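Local atomic coordinates of hyaluronidase (Thermobaculum terrenum, PDB entry 5DIY), a protein that probably removes O-linked N-acetylglucosamine from modified proteins by hydrolysis, as a family 84 glycoside hydrolase with hexosaminidase activity. Residues T98-I103 / Q150-T155; Y308-I313 / A322-L327; S353-Y358 / L381-L386. All blocks are in the same frame, centred on the assembly; numbering follows the deposited sequence.

In the fold
Contact 1 belongs to the catalytic TIM barrel, where it joins two of the helices outside the eight-stranded wall. Contacts 2 and 3 lie in the helical part that follows the barrel, on the opposite side of the chain's centre. The centres of contacts 1 and 2 are 51 Å apart and those of contacts 1 and 3 are 57 Å apart. Contacts 2 and 3 are close neighbours, with nearest atoms about 5 Å apart, and are linked through the consecutive helices 322-336 and 340-362. All three lie away from the N-acetylglucosamine site, which includes Lys43, Asp119 and Asn223, and from the engineered Asn120, at the predicted proton-donor position.

Contact 1: T98-I103 / Q150-T155; sequences TLIRKI and QRLEST
Ile100 sets its CD1 methyl against both Arg151 and Leu152. This methyl lies 3.7 Å from Arg151 CG and 4.1 Å from Leu152 CD2, so one branch of the isoleucine serves both partners. CG1 stands beside the backbone N (chi1 -66°), which turns this branch toward the other helix. Ile100 and Leu152 slide past one another in opposite directions, whereas Ile103 and Leu152 meet tip to tip, Ile103 CD1 lying 3.8 Å from Leu152 CD2. The single methyl CD2 of Leu152 thus faces both isoleucines, a grouping of branched apolar chains suited to a seam that is buried on the barrel side.

Arg151 divides its work. Its CG, anti to the backbone N (chi1 175°), supplies the apolar contact, and bends at chi2 and chi3 fold the guanidinium back toward helix 93-108, obliquely against Ile100 CG1. There NH2 forms a salt bridge with Glu97 of that helix, tying the two helices together. A long aliphatic stem with a charged end fits this partly exposed margin. Just beyond, the Thr155 hydroxyl donates to Arg151 O, with OG1 2.7 Å from that oxygen and well above the carbonyl plane.

Toward the barrel, Ile103 rests on Phe80 of strand 77-82, while Leu152 touches Pro159. Helices 93-108 and 137-153 follow the adjacent parallel strands 77-82 and 113-117, and their apolar seam is characteristic of the outer helical layer of a TIM barrel.

Contact 2: Y308-I313 / A322-L327; sequences YQSNTI and AYLTNL
The Tyr323 ring carries the Gln309 amide on one face. Gln309 OE1 sits 3.4 Å above the ring plane, over its centre, and NE2 reaches outward to 3.5 Å from Tyr323 CD2. The amide lies over the ring at a modest tilt, the planes 27° apart, with its chain extended beyond CG. A long glutamine can carry a flat amide to the ring while its oxygen still accepts a hydrogen bond from Lys306, and tyrosine offers a broad face plus a hydroxyl, here bonded to Glu350. The Tyr308 ring has Thr312 CG2 over one face, toward its rim.

Beside this amide-ring contact, water joins the backbones. Gln309 O accepts from two waters, one 2.9 Å from Leu324 N and the other 3.0 Å from Tyr323 N, each accepting from that N-H. First-turn N-H groups have no preceding turn to bond with, and here a type I turn carbonyl serves them indirectly. Buried Ser310 adds its OG, 3.8 Å from Leu324 CD1.

The turn at Tyr308-Asn311 sets the loop after helix 301-308 against the start of helix 322-336. Leu324 packs on Val440 and Val441 of helix 440-451, Ser310 touches Tyr379 of helix 373-398, and Leu327 meets helix 340-362.

Contact 3: S353-Y358 / L381-L386; sequences SMQTTY and LWTDYL
Met354 lies over Thr383, at the point where the two helices come nearest in their backbones. Its CB is 3.8 Å from Thr383 CG2, and its terminal methyl CE folds back to 3.5 Å from Thr383 OG1. The bend at chi3 (77°) accounts for this return: without leaving Thr383, the thioether presents SD to Leu386, with CD1 3.9 Å away. Met354 and Leu386 cross at about a right angle, a sulfur flank against a branched methyl. An unbranched, flexible methionine suits such a place, since it can follow the contours of two differently shaped neighbours.

Thr383 uses its two branches differently. CG2, anti to the backbone N, is the apolar one and fits between Met354 CB and the Gln355 stem, whose CG lies 3.8 Å from it. OG1 is the polar branch. It is hydrogen-bonded to Tyr379 O of its own helix, and a water donates to it at a distance of 2.7 Å from OG1. The same water makes a weak bond to Met354 O, so a buried hydroxyl is satisfied and also tied to the facing backbone. A threonine serves both needs and is small enough for close packing.

On the far side of Met354, the Thr357 hydroxyl and backbone N-H both donate to Ser353 O, from opposite faces of its carbonyl plane.

The axes of the two short segments approach to 9.9 Å and run roughly antiparallel, with a signed crossing angle of -153°. Helices 340-362 and 373-398 thus pair side by side, with the short helix 367-371 in the connection. Helix 301-308 touches the first through Lys306 and Phe307, and helix 440-451 packs on the second, where Leu386 meets Phe444 and Trp382 meets Val441.

Contact 1: T98-I103 / Q150-T155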
loop_
_atom_site.group_PDB
_atom_site.type_symbol
_atom_site.label_atom_id
_atom_site.label_comp_id
_atom_site.label_asym_id
_atom_site.label_seq_id
_atom_site.Cartn_x
_atom_site.Cartn_y
_atom_site.Cartn_z
ATOM N N THR C 98 -23.352 22.590 -11.229
ATOM C CA THR C 98 -23.024 22.311 -9.831
ATOM C C THR C 98 -21.550 21.902 -9.657
ATOM O O THR C 98 -20.881 22.386 -8.743
ATOM C CB THR C 98 -23.978 21.241 -9.253
ATOM O OG1 THR C 98 -25.328 21.731 -9.316
ATOM C CG2 THR C 98 -23.627 20.886 -7.800
ATOM N N LEU C 99 -21.043 21.044 -10.541
ATOM C CA LEU C 99 -19.625 20.654 -10.503
ATOM C C LEU C 99 -18.711 21.853 -10.769
ATOM O O LEU C 99 -17.706 22.035 -10.078
ATOM C CB LEU C 99 -19.328 19.528 -11.498
ATOM C CG LEU C 99 -17.931 18.884 -11.379
ATOM C CD1 LEU C 99 -18.009 17.369 -11.480
ATOM C CD2 LEU C 99 -16.953 19.426 -12.411
ATOM N N ILE C 100 -19.080 22.678 -11.752
ATOM C CA ILE C 100 -18.313 23.888 -12.089
ATOM C C ILE C 100 -18.311 24.892 -10.931
ATOM O O ILE C 100 -17.300 25.559 -10.688
ATOM C CB ILE C 100 -18.821 24.546 -13.403
ATOM C CG1 ILE C 100 -18.568 23.624 -14.612
ATOM C CG2 ILE C 100 -18.190 25.920 -13.634
ATOM C CD1 ILE C 100 -17.122 23.463 -15.043
ATOM N N ARG C 101 -19.429 24.982 -10.217
ATOM C CA ARG C 101 -19.528 25.829 -9.025
ATOM C C ARG C 101 -18.594 25.319 -7.919
ATOM O O ARG C 101 -17.883 26.103 -7.288
ATOM C CB ARG C 101 -20.979 25.867 -8.537
ATOM C CG ARG C 101 -21.354 27.071 -7.682
ATOM C CD ARG C 101 -22.832 27.055 -7.282
ATOM N NE ARG C 101 -23.706 26.707 -8.410
ATOM C CZ ARG C 101 -24.476 25.617 -8.519
ATOM N NH1 ARG C 101 -24.568 24.701 -7.547
ATOM N NH2 ARG C 101 -25.187 25.443 -9.630
ATOM N N LYS C 102 -18.586 24.003 -7.710
ATOM C CA LYS C 102 -17.716 23.358 -6.713
ATOM C C LYS C 102 -16.224 23.640 -6.946
ATOM O O LYS C 102 -15.492 23.929 -5.994
ATOM C CB LYS C 102 -17.973 21.839 -6.694
ATOM C CG LYS C 102 -17.124 21.023 -5.729
ATOM C CD LYS C 102 -17.168 21.571 -4.311
ATOM C CE LYS C 102 -16.699 20.539 -3.295
ATOM N NZ LYS C 102 -17.701 19.453 -3.089
ATOM N N ILE C 103 -15.786 23.553 -8.205
ATOM C CA ILE C 103 -14.369 23.744 -8.547
ATOM C C ILE C 103 -13.947 25.206 -8.779
ATOM O O ILE C 103 -12.750 25.480 -8.845
ATOM C CB ILE C 103 -13.924 22.861 -9.751
ATOM C CG1 ILE C 103 -14.577 23.288 -11.071
ATOM C CG2 ILE C 103 -14.226 21.391 -9.474
ATOM C CD1 ILE C 103 -13.772 22.893 -12.286
ATOM N N GLN C 150 -14.988 21.593 -22.406
ATOM C CA GLN C 150 -15.438 22.694 -23.263
ATOM C C GLN C 150 -15.823 23.938 -22.448
ATOM O O GLN C 150 -15.475 25.054 -22.836
ATOM C CB GLN C 150 -16.575 22.236 -24.187
ATOM C CG GLN C 150 -16.080 21.326 -25.302
ATOM C CD GLN C 150 -17.180 20.666 -26.120
ATOM O OE1 GLN C 150 -18.360 20.685 -25.753
ATOM N NE2 GLN C 150 -16.788 20.056 -27.236
ATOM N N ARG C 151 -16.490 23.742 -21.311
ATOM C CA ARG C 151 -16.783 24.844 -20.384
ATOM C C ARG C 151 -15.506 25.490 -19.830
ATOM O O ARG C 151 -15.383 26.714 -19.825
ATOM C CB ARG C 151 -17.680 24.375 -19.229
ATOM C CG ARG C 151 -17.941 25.412 -18.134
ATOM C CD ARG C 151 -18.657 26.656 -18.659
ATOM N NE ARG C 151 -20.013 26.323 -19.091
ATOM C CZ ARG C 151 -21.048 26.125 -18.277
ATOM N NH1 ARG C 151 -20.922 26.242 -16.954
ATOM N NH2 ARG C 151 -22.229 25.803 -18.794
ATOM N N LEU C 152 -14.567 24.668 -19.361
ATOM C CA LEU C 152 -13.315 25.178 -18.782
ATOM C C LEU C 152 -12.433 25.920 -19.794
ATOM O O LEU C 152 -11.747 26.876 -19.420
ATOM C CB LEU C 152 -12.511 24.052 -18.116
ATOM C CG LEU C 152 -13.096 23.451 -16.834
ATOM C CD1 LEU C 152 -12.249 22.263 -16.397
ATOM C CD2 LEU C 152 -13.200 24.488 -15.722
ATOM N N GLU C 153 -12.448 25.493 -21.058
ATOM C CA GLU C 153 -11.716 26.207 -22.122
ATOM C C GLU C 153 -12.257 27.624 -22.366
ATOM O O GLU C 153 -11.504 28.508 -22.772
ATOM C CB GLU C 153 -11.705 25.404 -23.428
ATOM C CG GLU C 153 -10.774 24.198 -23.385
ATOM C CD GLU C 153 -10.942 23.243 -24.557
ATOM O OE1 GLU C 153 -11.986 23.279 -25.248
ATOM O OE2 GLU C 153 -10.018 22.434 -24.786
ATOM N N SER C 154 -13.552 27.821 -22.100
ATOM C CA SER C 154 -14.196 29.141 -22.128
ATOM C C SER C 154 -14.151 29.903 -20.783
ATOM O O SER C 154 -14.774 30.957 -20.659
ATOM C CB SER C 154 -15.660 28.986 -22.568
ATOM O OG SER C 154 -15.762 28.228 -23.766
ATOM N N THR C 155 -13.429 29.375 -19.790
ATOM C CA THR C 155 -13.321 29.984 -18.453
ATOM C C THR C 155 -11.884 30.404 -18.126
ATOM O O THR C 155 -11.653 31.532 -17.675
ATOM C CB THR C 155 -13.800 29.006 -17.351
ATOM O OG1 THR C 155 -15.032 28.392 -17.745
ATOM C CG2 THR C 155 -14.005 29.725 -16.014
#

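Contact 2: Y308-I313 / A322-L327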
loop_
_atom_site.group_PDB
_atom_site.type_symbol
_atom_site.label_atom_id
_atom_site.label_comp_id
_atom_site.label_asym_id
_atom_site.label_seq_id
_atom_site.Cartn_x
_atom_site.Cartn_y
_atom_site.Cartn_z
ATOM N N TYR C 308 12.889 -5.071 8.105
ATOM C CA TYR C 308 12.181 -5.135 6.821
ATOM C C TYR C 308 11.927 -6.577 6.359
ATOM O O TYR C 308 10.921 -6.831 5.701
ATOM C CB TYR C 308 12.869 -4.315 5.708
ATOM C CG TYR C 308 12.185 -4.523 4.369
ATOM C CD1 TYR C 308 10.821 -4.238 4.217
ATOM C CD2 TYR C 308 12.865 -5.081 3.281
ATOM C CE1 TYR C 308 10.157 -4.482 3.020
ATOM C CE2 TYR C 308 12.209 -5.319 2.073
ATOM C CZ TYR C 308 10.855 -5.016 1.950
ATOM O OH TYR C 308 10.189 -5.248 0.774
ATOM N N GLN C 309 12.791 -7.520 6.736
ATOM C CA GLN C 309 12.566 -8.938 6.401
ATOM C C GLN C 309 11.232 -9.509 6.923
ATOM O O GLN C 309 10.693 -10.431 6.324
ATOM C CB GLN C 309 13.716 -9.805 6.905
ATOM C CG GLN C 309 15.032 -9.591 6.183
ATOM C CD GLN C 309 16.160 -10.417 6.774
ATOM O OE1 GLN C 309 16.077 -10.893 7.909
ATOM N NE2 GLN C 309 17.224 -10.598 5.998
ATOM N N SER C 310 10.716 -8.949 8.018
ATOM C CA SER C 310 9.409 -9.313 8.579
ATOM C C SER C 310 8.247 -8.402 8.114
ATOM O O SER C 310 7.095 -8.614 8.520
ATOM C CB SER C 310 9.497 -9.327 10.120
ATOM O OG SER C 310 10.243 -10.445 10.589
ATOM N N ASN C 311 8.533 -7.413 7.259
ATOM C CA ASN C 311 7.514 -6.513 6.710
ATOM C C ASN C 311 7.538 -6.451 5.182
ATOM O O ASN C 311 7.343 -5.383 4.592
ATOM C CB ASN C 311 7.693 -5.112 7.302
ATOM C CG ASN C 311 7.453 -5.085 8.797
ATOM O OD1 ASN C 311 6.311 -5.092 9.249
ATOM N ND2 ASN C 311 8.531 -5.070 9.572
ATOM N N THR C 312 7.761 -7.600 4.544
ATOM C CA THR C 312 7.834 -7.671 3.088
ATOM C C THR C 312 6.460 -7.752 2.409
ATOM O O THR C 312 6.347 -7.369 1.243
ATOM C CB THR C 312 8.689 -8.867 2.612
ATOM O OG1 THR C 312 8.154 -10.088 3.136
ATOM C CG2 THR C 312 10.116 -8.713 3.068
ATOM N N ILE C 313 5.429 -8.217 3.127
ATOM C CA ILE C 313 4.138 -8.529 2.512
ATOM C C ILE C 313 3.512 -7.260 1.913
ATOM O O ILE C 313 3.289 -6.264 2.605
ATOM C CB ILE C 313 3.136 -9.231 3.473
ATOM C CG1 ILE C 313 3.663 -10.603 3.913
ATOM C CG2 ILE C 313 1.782 -9.426 2.786
ATOM C CD1 ILE C 313 2.928 -11.206 5.096
ATOM N N ALA C 322 10.099 -14.404 3.079
ATOM C CA ALA C 322 10.935 -15.477 2.524
ATOM C C ALA C 322 12.069 -15.892 3.457
ATOM O O ALA C 322 12.302 -17.088 3.655
ATOM C CB ALA C 322 11.478 -15.087 1.155
ATOM N N TYR C 323 12.755 -14.910 4.042
ATOM C CA TYR C 323 13.879 -15.193 4.938
ATOM C C TYR C 323 13.465 -16.095 6.103
ATOM O O TYR C 323 14.105 -17.114 6.356
ATOM C CB TYR C 323 14.522 -13.893 5.451
ATOM C CG TYR C 323 15.675 -14.103 6.423
ATOM C CD1 TYR C 323 15.434 -14.328 7.781
ATOM C CD2 TYR C 323 16.997 -14.070 5.990
ATOM C CE1 TYR C 323 16.471 -14.514 8.674
ATOM C CE2 TYR C 323 18.044 -14.261 6.878
ATOM C CZ TYR C 323 17.775 -14.483 8.221
ATOM O OH TYR C 323 18.800 -14.667 9.121
ATOM N N LEU C 324 12.398 -15.734 6.811
ATOM C CA LEU C 324 11.983 -16.541 7.963
ATOM C C LEU C 324 11.375 -17.879 7.544
ATOM O O LEU C 324 11.584 -18.884 8.226
ATOM C CB LEU C 324 11.068 -15.762 8.918
ATOM C CG LEU C 324 11.800 -14.879 9.953
ATOM C CD1 LEU C 324 10.791 -14.193 10.861
ATOM C CD2 LEU C 324 12.816 -15.651 10.793
ATOM N N THR C 325 10.655 -17.899 6.423
ATOM C CA THR C 325 10.114 -19.146 5.878
ATOM C C THR C 325 11.238 -20.155 5.635
ATOM O O THR C 325 11.155 -21.302 6.088
ATOM C CB THR C 325 9.322 -18.908 4.576
ATOM O OG1 THR C 325 8.174 -18.114 4.868
ATOM C CG2 THR C 325 8.857 -20.212 3.947
ATOM N N ASN C 326 12.293 -19.709 4.956
ATOM C CA ASN C 326 13.451 -20.559 4.689
ATOM C C ASN C 326 14.175 -20.963 5.975
ATOM O O ASN C 326 14.566 -22.123 6.137
ATOM C CB ASN C 326 14.433 -19.864 3.734
ATOM C CG ASN C 326 13.847 -19.619 2.351
ATOM O OD1 ASN C 326 12.928 -20.302 1.916
ATOM N ND2 ASN C 326 14.379 -18.629 1.662
ATOM N N LEU C 327 14.342 -20.012 6.891
ATOM C CA LEU C 327 15.095 -20.270 8.118
ATOM C C LEU C 327 14.462 -21.356 8.982
ATOM O O LEU C 327 15.168 -22.246 9.467
ATOM C CB LEU C 327 15.282 -18.987 8.932
ATOM C CG LEU C 327 16.163 -19.151 10.185
ATOM C CD1 LEU C 327 17.198 -18.039 10.298
ATOM C CD2 LEU C 327 15.323 -19.218 11.458
HETATM O O HOH W 1 11.615 -13.035 7.321
HETATM O O HOH W 2 12.088 -11.949 3.926
#

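Contact 3: S353-Y358 / L381-L386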
loop_
_atom_site.group_PDB
_atom_site.type_symbol
_atom_site.label_atom_id
_atom_site.label_comp_id
_atom_site.label_asym_id
_atom_site.label_seq_id
_atom_site.Cartn_x
_atom_site.Cartn_y
_atom_site.Cartn_z
ATOM N N SER C 353 19.545 -11.389 16.961
ATOM C CA SER C 353 19.462 -10.445 15.836
ATOM C C SER C 353 18.179 -9.603 15.886
ATOM O O SER C 353 18.225 -8.383 15.707
ATOM C CB SER C 353 19.572 -11.207 14.510
ATOM O OG SER C 353 19.604 -10.331 13.401
ATOM N N MET C 354 17.054 -10.265 16.184
ATOM C CA MET C 354 15.748 -9.612 16.294
ATOM C C MET C 354 15.637 -8.708 17.532
ATOM O O MET C 354 15.050 -7.628 17.451
ATOM C CB MET C 354 14.611 -10.659 16.292
ATOM C CG MET C 354 14.455 -11.397 14.964
ATOM S SD MET C 354 13.218 -12.716 14.941
ATOM C CE MET C 354 11.698 -11.784 14.840
ATOM N N GLN C 355 16.186 -9.155 18.664
ATOM C CA GLN C 355 16.246 -8.343 19.897
ATOM C C GLN C 355 17.077 -7.080 19.720
ATOM O O GLN C 355 16.643 -5.996 20.114
ATOM C CB GLN C 355 16.809 -9.163 21.073
ATOM C CG GLN C 355 15.855 -10.235 21.560
ATOM C CD GLN C 355 16.466 -11.203 22.559
ATOM O OE1 GLN C 355 17.685 -11.320 22.673
ATOM N NE2 GLN C 355 15.614 -11.907 23.286
ATOM N N THR C 356 18.263 -7.240 19.134
ATOM C CA THR C 356 19.160 -6.129 18.794
ATOM C C THR C 356 18.473 -5.123 17.868
ATOM O O THR C 356 18.569 -3.913 18.070
ATOM C CB THR C 356 20.432 -6.663 18.095
ATOM O OG1 THR C 356 21.154 -7.493 19.006
ATOM C CG2 THR C 356 21.352 -5.536 17.609
ATOM N N THR C 357 17.796 -5.652 16.848
ATOM C CA THR C 357 17.052 -4.852 15.886
ATOM C C THR C 357 15.950 -4.047 16.556
ATOM O O THR C 357 15.855 -2.842 16.339
ATOM C CB THR C 357 16.444 -5.746 14.788
ATOM O OG1 THR C 357 17.506 -6.347 14.047
ATOM C CG2 THR C 357 15.552 -4.945 13.839
ATOM N N TYR C 358 15.126 -4.708 17.362
ATOM C CA TYR C 358 14.065 -4.010 18.075
ATOM C C TYR C 358 14.640 -2.925 18.975
ATOM O O TYR C 358 14.201 -1.780 18.918
ATOM C CB TYR C 358 13.211 -4.961 18.917
ATOM C CG TYR C 358 12.287 -4.215 19.847
ATOM C CD1 TYR C 358 11.068 -3.720 19.390
ATOM C CD2 TYR C 358 12.655 -3.954 21.177
ATOM C CE1 TYR C 358 10.224 -3.012 20.227
ATOM C CE2 TYR C 358 11.818 -3.239 22.026
ATOM C CZ TYR C 358 10.604 -2.774 21.546
ATOM O OH TYR C 358 9.765 -2.082 22.371
ATOM N N LEU C 381 7.016 -8.960 20.524
ATOM C CA LEU C 381 6.209 -10.074 21.031
ATOM C C LEU C 381 6.548 -11.402 20.330
ATOM O O LEU C 381 6.802 -12.404 21.000
ATOM C CB LEU C 381 4.705 -9.765 20.928
ATOM C CG LEU C 381 3.964 -9.174 22.149
ATOM C CD1 LEU C 381 4.850 -8.369 23.098
ATOM C CD2 LEU C 381 2.760 -8.352 21.710
ATOM N N TRP C 382 6.584 -11.406 18.996
ATOM C CA TRP C 382 6.933 -12.634 18.255
ATOM C C TRP C 382 8.328 -13.130 18.647
ATOM O O TRP C 382 8.553 -14.330 18.749
ATOM C CB TRP C 382 6.864 -12.428 16.733
ATOM C CG TRP C 382 5.476 -12.394 16.132
ATOM C CD1 TRP C 382 4.935 -11.384 15.397
ATOM C CD2 TRP C 382 4.481 -13.427 16.185
ATOM N NE1 TRP C 382 3.659 -11.709 15.001
ATOM C CE2 TRP C 382 3.357 -12.960 15.468
ATOM C CE3 TRP C 382 4.425 -14.695 16.777
ATOM C CZ2 TRP C 382 2.188 -13.718 15.327
ATOM C CZ3 TRP C 382 3.264 -15.448 16.637
ATOM C CH2 TRP C 382 2.160 -14.955 15.916
ATOM N N THR C 383 9.243 -12.189 18.882
ATOM C CA THR C 383 10.601 -12.482 19.354
ATOM C C THR C 383 10.611 -13.111 20.754
ATOM O O THR C 383 11.337 -14.084 20.987
ATOM C CB THR C 383 11.474 -11.207 19.348
ATOM O OG1 THR C 383 11.308 -10.519 18.097
ATOM C CG2 THR C 383 12.950 -11.539 19.567
ATOM N N ASP C 384 9.804 -12.567 21.668
ATOM C CA ASP C 384 9.626 -13.150 23.009
ATOM C C ASP C 384 9.158 -14.601 22.917
ATOM O O ASP C 384 9.605 -15.456 23.685
ATOM C CB ASP C 384 8.596 -12.366 23.851
ATOM C CG ASP C 384 9.071 -10.975 24.259
ATOM O OD1 ASP C 384 10.284 -10.723 24.350
ATOM O OD2 ASP C 384 8.199 -10.120 24.502
ATOM N N TYR C 385 8.269 -14.881 21.965
ATOM C CA TYR C 385 7.689 -16.221 21.838
ATOM C C TYR C 385 8.702 -17.214 21.258
ATOM O O TYR C 385 8.768 -18.366 21.701
ATOM C CB TYR C 385 6.399 -16.202 21.010
ATOM C CG TYR C 385 5.360 -15.171 21.420
ATOM C CD1 TYR C 385 5.376 -14.551 22.686
ATOM C CD2 TYR C 385 4.334 -14.826 20.543
ATOM C CE1 TYR C 385 4.416 -13.610 23.038
ATOM C CE2 TYR C 385 3.369 -13.895 20.893
ATOM C CZ TYR C 385 3.416 -13.286 22.139
ATOM O OH TYR C 385 2.453 -12.359 22.479
ATOM N N LEU C 386 9.493 -16.770 20.281
ATOM C CA LEU C 386 10.581 -17.593 19.740
ATOM C C LEU C 386 11.596 -17.986 20.809
ATOM O O LEU C 386 12.109 -19.099 20.800
ATOM C CB LEU C 386 11.310 -16.872 18.605
ATOM C CG LEU C 386 10.597 -16.846 17.257
ATOM C CD1 LEU C 386 11.335 -15.904 16.311
ATOM C CD2 LEU C 386 10.505 -18.245 16.657
HETATM O O HOH W 3 12.488 -8.159 18.611
#